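Local coordinates for protein periplasmic beta-glucosidase (Pseudomonas aeruginosa, PDB 6R5T) that probably hydrolyses terminal, non-reducing beta-D-glucosyl residues to release beta-D-glucose, as a periplasmic glycoside hydrolase of family 3, at residues A[377-389]-A[417-431]. The protein carries 1 engineered substitution. Sequence-based numbering, arbitrary orientation. Where two conformers were deposited one is given.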
loop_
_atom_site.group_PDB
_atom_site.type_symbol
_atom_site.label_atom_id
_atom_site.label_comp_id
_atom_site.label_asym_id
_atom_site.label_seq_id
_atom_site.Cartn_x
_atom_site.Cartn_y
_atom_site.Cartn_z
ATOM N N LYS A 377 -6.429 -42.574 -17.117
ATOM C CA LYS A 377 -6.295 -42.321 -18.575
ATOM C C LYS A 377 -7.389 -43.105 -19.284
ATOM O O LYS A 377 -7.067 -44.090 -19.964
ATOM C CB LYS A 377 -4.923 -42.750 -19.084
ATOM C CG LYS A 377 -3.772 -41.953 -18.520
ATOM C CD LYS A 377 -2.452 -42.326 -19.098
ATOM C CE LYS A 377 -1.365 -41.443 -18.549
ATOM N NZ LYS A 377 -0.015 -41.881 -18.959
ATOM N N GLN A 378 -8.628 -42.670 -19.182
ATOM C CA GLN A 378 -9.774 -43.399 -19.760
ATOM C C GLN A 378 -10.979 -42.467 -19.814
ATOM O O GLN A 378 -10.919 -41.375 -19.232
ATOM C CB GLN A 378 -10.081 -44.648 -18.933
ATOM C CG GLN A 378 -10.745 -44.301 -17.611
ATOM C CD GLN A 378 -10.944 -45.490 -16.709
ATOM O OE1 GLN A 378 -10.203 -46.465 -16.770
ATOM N NE2 GLN A 378 -11.933 -45.385 -15.847
ATOM N N GLY A 379 -12.017 -42.876 -20.537
ATOM C CA GLY A 379 -13.300 -42.169 -20.605
ATOM C C GLY A 379 -13.236 -40.956 -21.528
ATOM O O GLY A 379 -12.405 -40.913 -22.435
ATOM N N ARG A 380 -14.107 -39.996 -21.274
ATOM C CA ARG A 380 -14.301 -38.786 -22.100
ATOM C C ARG A 380 -13.986 -37.576 -21.225
ATOM O O ARG A 380 -14.687 -37.365 -20.217
ATOM C CB ARG A 380 -15.743 -38.737 -22.608
ATOM C CG ARG A 380 -16.039 -39.852 -23.601
ATOM C CD ARG A 380 -17.509 -39.912 -23.949
ATOM N NE ARG A 380 -17.918 -38.873 -24.881
ATOM C CZ ARG A 380 -17.620 -38.856 -26.186
ATOM N NH1 ARG A 380 -16.885 -39.820 -26.717
ATOM N NH2 ARG A 380 -18.038 -37.878 -26.973
ATOM N N ILE A 381 -12.986 -36.804 -21.639
ATOM C CA ILE A 381 -12.517 -35.643 -20.837
ATOM C C ILE A 381 -12.786 -34.392 -21.677
ATOM O O ILE A 381 -12.207 -34.295 -22.757
ATOM C CB ILE A 381 -11.028 -35.804 -20.466
ATOM C CG1 ILE A 381 -10.765 -37.062 -19.627
ATOM C CG2 ILE A 381 -10.503 -34.539 -19.765
ATOM C CD1 ILE A 381 -9.322 -37.464 -19.517
ATOM N N ALA A 382 -13.604 -33.477 -21.185
ATOM C CA ALA A 382 -13.795 -32.163 -21.855
ATOM C C ALA A 382 -12.646 -31.237 -21.418
ATOM O O ALA A 382 -12.392 -31.121 -20.214
ATOM C CB ALA A 382 -15.124 -31.563 -21.543
ATOM N N VAL A 383 -11.936 -30.662 -22.383
ATOM C CA VAL A 383 -10.807 -29.731 -22.117
ATOM C C VAL A 383 -11.295 -28.368 -22.595
ATOM O O VAL A 383 -11.536 -28.166 -23.806
ATOM C CB VAL A 383 -9.520 -30.184 -22.804
ATOM C CG1 VAL A 383 -8.401 -29.204 -22.503
ATOM C CG2 VAL A 383 -9.167 -31.598 -22.424
ATOM N N ILE A 384 -11.503 -27.455 -21.666
ATOM C CA ILE A 384 -12.273 -26.237 -21.932
ATOM C C ILE A 384 -11.528 -25.017 -21.399
ATOM O O ILE A 384 -11.043 -25.077 -20.276
ATOM C CB ILE A 384 -13.710 -26.329 -21.349
ATOM C CG1 ILE A 384 -14.474 -27.477 -22.041
ATOM C CG2 ILE A 384 -14.436 -25.030 -21.464
ATOM C CD1 ILE A 384 -15.805 -27.777 -21.414
ATOM N N GLY A 385 -11.525 -23.940 -22.181
ATOM C CA GLY A 385 -11.026 -22.639 -21.701
ATOM C C GLY A 385 -10.011 -22.030 -22.651
ATOM O O GLY A 385 -9.388 -22.740 -23.450
ATOM N N PRO A 386 -9.824 -20.707 -22.543
ATOM C CA PRO A 386 -8.967 -19.986 -23.503
ATOM C C PRO A 386 -7.476 -20.286 -23.358
ATOM O O PRO A 386 -6.732 -19.951 -24.254
ATOM C CB PRO A 386 -9.297 -18.525 -23.222
ATOM C CG PRO A 386 -9.793 -18.498 -21.796
ATOM C CD PRO A 386 -10.529 -19.809 -21.625
ATOM N N LEU A 387 -7.057 -20.909 -22.275
ATOM C CA LEU A 387 -5.622 -21.236 -22.105
ATOM C C LEU A 387 -5.327 -22.683 -22.477
ATOM O O LEU A 387 -4.146 -23.070 -22.522
ATOM C CB LEU A 387 -5.223 -20.856 -20.681
ATOM C CG LEU A 387 -5.262 -19.335 -20.489
ATOM C CD1 LEU A 387 -5.217 -18.961 -19.043
ATOM C CD2 LEU A 387 -4.126 -18.658 -21.270
ATOM N N ALA A 388 -6.341 -23.485 -22.817
ATOM C CA ALA A 388 -6.106 -24.912 -23.072
ATOM C C ALA A 388 -5.195 -25.176 -24.261
ATOM O O ALA A 388 -4.397 -26.136 -24.163
ATOM C CB ALA A 388 -7.429 -25.590 -23.262
ATOM N N LYS A 389 -5.415 -24.438 -25.358
ATOM C CA LYS A 389 -4.607 -24.600 -26.582
ATOM C C LYS A 389 -3.685 -23.396 -26.823
ATOM O O LYS A 389 -3.257 -23.198 -27.994
ATOM C CB LYS A 389 -5.537 -24.783 -27.776
ATOM C CG LYS A 389 -6.183 -26.137 -27.815
ATOM C CD LYS A 389 -6.809 -26.410 -29.171
ATOM C CE LYS A 389 -7.407 -27.794 -29.248
ATOM N NZ LYS A 389 -7.913 -28.053 -30.624
ATOM N N ALA A 417 -0.625 -37.912 -23.348
ATOM C CA ALA A 417 -0.691 -38.835 -22.190
ATOM C C ALA A 417 -1.670 -39.978 -22.502
ATOM O O ALA A 417 -1.340 -41.109 -22.123
ATOM C CB ALA A 417 -1.146 -38.081 -20.978
ATOM N N VAL A 418 -2.809 -39.681 -23.113
ATOM C CA VAL A 418 -3.943 -40.648 -23.213
ATOM C C VAL A 418 -3.852 -41.457 -24.519
ATOM O O VAL A 418 -4.500 -42.537 -24.555
ATOM C CB VAL A 418 -5.310 -39.984 -23.065
ATOM C CG1 VAL A 418 -5.435 -39.275 -21.727
ATOM C CG2 VAL A 418 -5.678 -39.056 -24.203
ATOM N N GLY A 419 -3.110 -40.966 -25.516
ATOM C CA GLY A 419 -3.088 -41.571 -26.866
ATOM C C GLY A 419 -4.493 -41.946 -27.289
ATOM O O GLY A 419 -5.366 -41.075 -27.339
ATOM N N GLU A 420 -4.747 -43.228 -27.549
ATOM C CA GLU A 420 -6.095 -43.679 -28.000
ATOM C C GLU A 420 -6.890 -44.270 -26.823
ATOM O O GLU A 420 -8.003 -44.771 -27.062
ATOM C CB GLU A 420 -6.011 -44.732 -29.117
ATOM C CG GLU A 420 -5.074 -44.376 -30.255
ATOM C CD GLU A 420 -3.657 -44.905 -30.086
ATOM O OE1 GLU A 420 -3.516 -46.020 -29.525
ATOM O OE2 GLU A 420 -2.693 -44.196 -30.496
ATOM N N ARG A 421 -6.389 -44.194 -25.586
ATOM C CA ARG A 421 -7.044 -44.838 -24.419
ATOM C C ARG A 421 -8.160 -43.958 -23.851
ATOM O O ARG A 421 -8.920 -44.467 -23.040
ATOM C CB ARG A 421 -5.953 -45.229 -23.416
ATOM C CG ARG A 421 -5.138 -46.410 -23.933
ATOM C CD ARG A 421 -3.728 -46.539 -23.387
ATOM N NE ARG A 421 -2.796 -45.559 -23.943
ATOM C CZ ARG A 421 -2.141 -44.617 -23.259
ATOM N NH1 ARG A 421 -1.333 -43.784 -23.903
ATOM N NH2 ARG A 421 -2.300 -44.484 -21.950
ATOM N N ALA A 422 -8.232 -42.663 -24.196
ATOM C CA ALA A 422 -9.322 -41.774 -23.738
ATOM C C ALA A 422 -9.660 -40.797 -24.854
ATOM O O ALA A 422 -8.828 -40.599 -25.780
ATOM C CB ALA A 422 -8.962 -41.021 -22.465
ATOM N N THR A 423 -10.838 -40.219 -24.780
ATOM C CA THR A 423 -11.326 -39.240 -25.772
ATOM C C THR A 423 -11.277 -37.835 -25.168
ATOM O O THR A 423 -12.039 -37.568 -24.237
ATOM C CB THR A 423 -12.745 -39.576 -26.236
ATOM O OG1 THR A 423 -12.720 -40.917 -26.745
ATOM C CG2 THR A 423 -13.246 -38.636 -27.308
ATOM N N LEU A 424 -10.581 -36.924 -25.822
ATOM C CA LEU A 424 -10.621 -35.508 -25.397
ATOM C C LEU A 424 -11.614 -34.736 -26.240
ATOM O O LEU A 424 -11.678 -34.930 -27.486
ATOM C CB LEU A 424 -9.228 -34.903 -25.571
ATOM C CG LEU A 424 -8.092 -35.583 -24.833
ATOM C CD1 LEU A 424 -6.815 -34.800 -25.073
ATOM C CD2 LEU A 424 -8.414 -35.691 -23.344
ATOM N N LEU A 425 -12.372 -33.860 -25.608
ATOM C CA LEU A 425 -13.320 -32.981 -26.318
ATOM C C LEU A 425 -12.919 -31.557 -25.971
ATOM O O LEU A 425 -12.813 -31.268 -24.794
ATOM C CB LEU A 425 -14.736 -33.252 -25.834
ATOM C CG LEU A 425 -15.211 -34.700 -25.854
ATOM C CD1 LEU A 425 -16.600 -34.752 -25.261
ATOM C CD2 LEU A 425 -15.218 -35.253 -27.272
ATOM N N TYR A 426 -12.825 -30.701 -26.952
ATOM C CA TYR A 426 -12.313 -29.332 -26.768
ATOM C C TYR A 426 -13.402 -28.307 -27.009
ATOM O O TYR A 426 -14.155 -28.407 -27.973
ATOM C CB TYR A 426 -11.120 -29.081 -27.690
ATOM C CG TYR A 426 -10.716 -27.635 -27.706
ATOM C CD1 TYR A 426 -10.098 -27.084 -26.599
ATOM C CD2 TYR A 426 -11.005 -26.796 -28.768
ATOM C CE1 TYR A 426 -9.699 -25.761 -26.580
ATOM C CE2 TYR A 426 -10.619 -25.469 -28.766
ATOM C CZ TYR A 426 -9.960 -24.941 -27.670
ATOM O OH TYR A 426 -9.659 -23.618 -27.639
ATOM N N ALA A 427 -13.403 -27.238 -26.225
ATOM C CA ALA A 427 -14.155 -26.018 -26.496
ATOM C C ALA A 427 -13.422 -24.857 -25.862
ATOM O O ALA A 427 -13.028 -24.965 -24.687
ATOM C CB ALA A 427 -15.557 -26.098 -25.956
ATOM N N LYS A 428 -13.268 -23.786 -26.609
ATOM C CA LYS A 428 -12.586 -22.610 -26.045
ATOM C C LYS A 428 -13.362 -22.065 -24.851
ATOM O O LYS A 428 -12.697 -21.630 -23.844
ATOM C CB LYS A 428 -12.415 -21.535 -27.099
ATOM C CG LYS A 428 -11.446 -20.467 -26.659
ATOM C CD LYS A 428 -11.150 -19.506 -27.707
ATOM C CE LYS A 428 -10.260 -18.417 -27.170
ATOM N NZ LYS A 428 -9.577 -17.736 -28.278
ATOM N N GLY A 429 -14.694 -21.942 -24.937
ATOM C CA GLY A 429 -15.490 -21.561 -23.760
ATOM C C GLY A 429 -15.651 -20.083 -23.550
ATOM O O GLY A 429 -16.735 -19.631 -23.278
ATOM N N ALA A 430 -14.543 -19.330 -23.610
ATOM C CA ALA A 430 -14.548 -17.887 -23.448
ATOM C C ALA A 430 -13.245 -17.381 -24.052
ATOM O O ALA A 430 -12.294 -18.105 -24.075
ATOM C CB ALA A 430 -14.645 -17.502 -21.996
ATOM N N ASN A 431 -13.243 -16.121 -24.417
ATOM C CA ASN A 431 -11.986 -15.420 -24.693
ATOM C C ASN A 431 -11.320 -15.113 -23.343
ATOM O O ASN A 431 -11.994 -15.159 -22.286
ATOM C CB ASN A 431 -12.264 -14.149 -25.494
ATOM C CG ASN A 431 -12.539 -14.446 -26.953
ATOM O OD1 ASN A 431 -11.872 -15.274 -27.562
ATOM N ND2 ASN A 431 -13.526 -13.736 -27.457
HETATM O O HOH W 1 0.494 -43.628 -21.119
HETATM O O HOH W 2 -11.855 -45.033 -22.367
HETATM O O HOH W 3 -7.881 -22.776 -25.826
HETATM O O HOH W 4 -6.888 -17.642 -26.061
#
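Ile381 lies beside Leu424 and Val383 beside Tyr426 in parallel register, their backbones bonding to the flanking Thr423, Leu425 and Ala427. Ile381 uses both its N and its O, to Thr423 O and Leu425 N; Val383, two residues on, repeats this with Leu425 O and Ala427 N, its N 2.6 Å from Leu425 O. At the ends of the ladder, positive phi favours glycine at Gly379, while at Gly385 a CB would jam against the preceding carbonyl O.

Among apolar contacts, Leu424 CD2 lies 3.9 Å from Ile381 CB; the beta-branched Ile381 and Val383 suit an extended, buried strand.

Arg380, bent at chi3 (77°), packs NH2 on Leu425 CD1 at 3.8 Å while salt-bridged to Asp469.

Lys389 lays its extended chain across one face of the Tyr426 ring. CE sits over the ring centre, 3.7 Å from CG of Tyr426, and NZ makes a cation-pi contact 4.2 Å from the centroid. Ala388 CB meets the ring edge, 4.0 Å from CE1 of Tyr426. A water in the ring plane joins Tyr426 OH (2.7 Å) to Gly385 O and Lys389 N.

At the other end a water bridges Lys377 NZ and Ala417 O; Lys377 also forms a salt bridge with Glu556.

Strand 423-427 edges the mixed sheet of the C-terminal domain, and helix 410-418 makes the right-handed crossover from 380-384. That helix packs on Val383 and Leu424, helix 456-468 covers Ala382 and Leu425 on the opposite face, and strand 472-478 flanks 380-384.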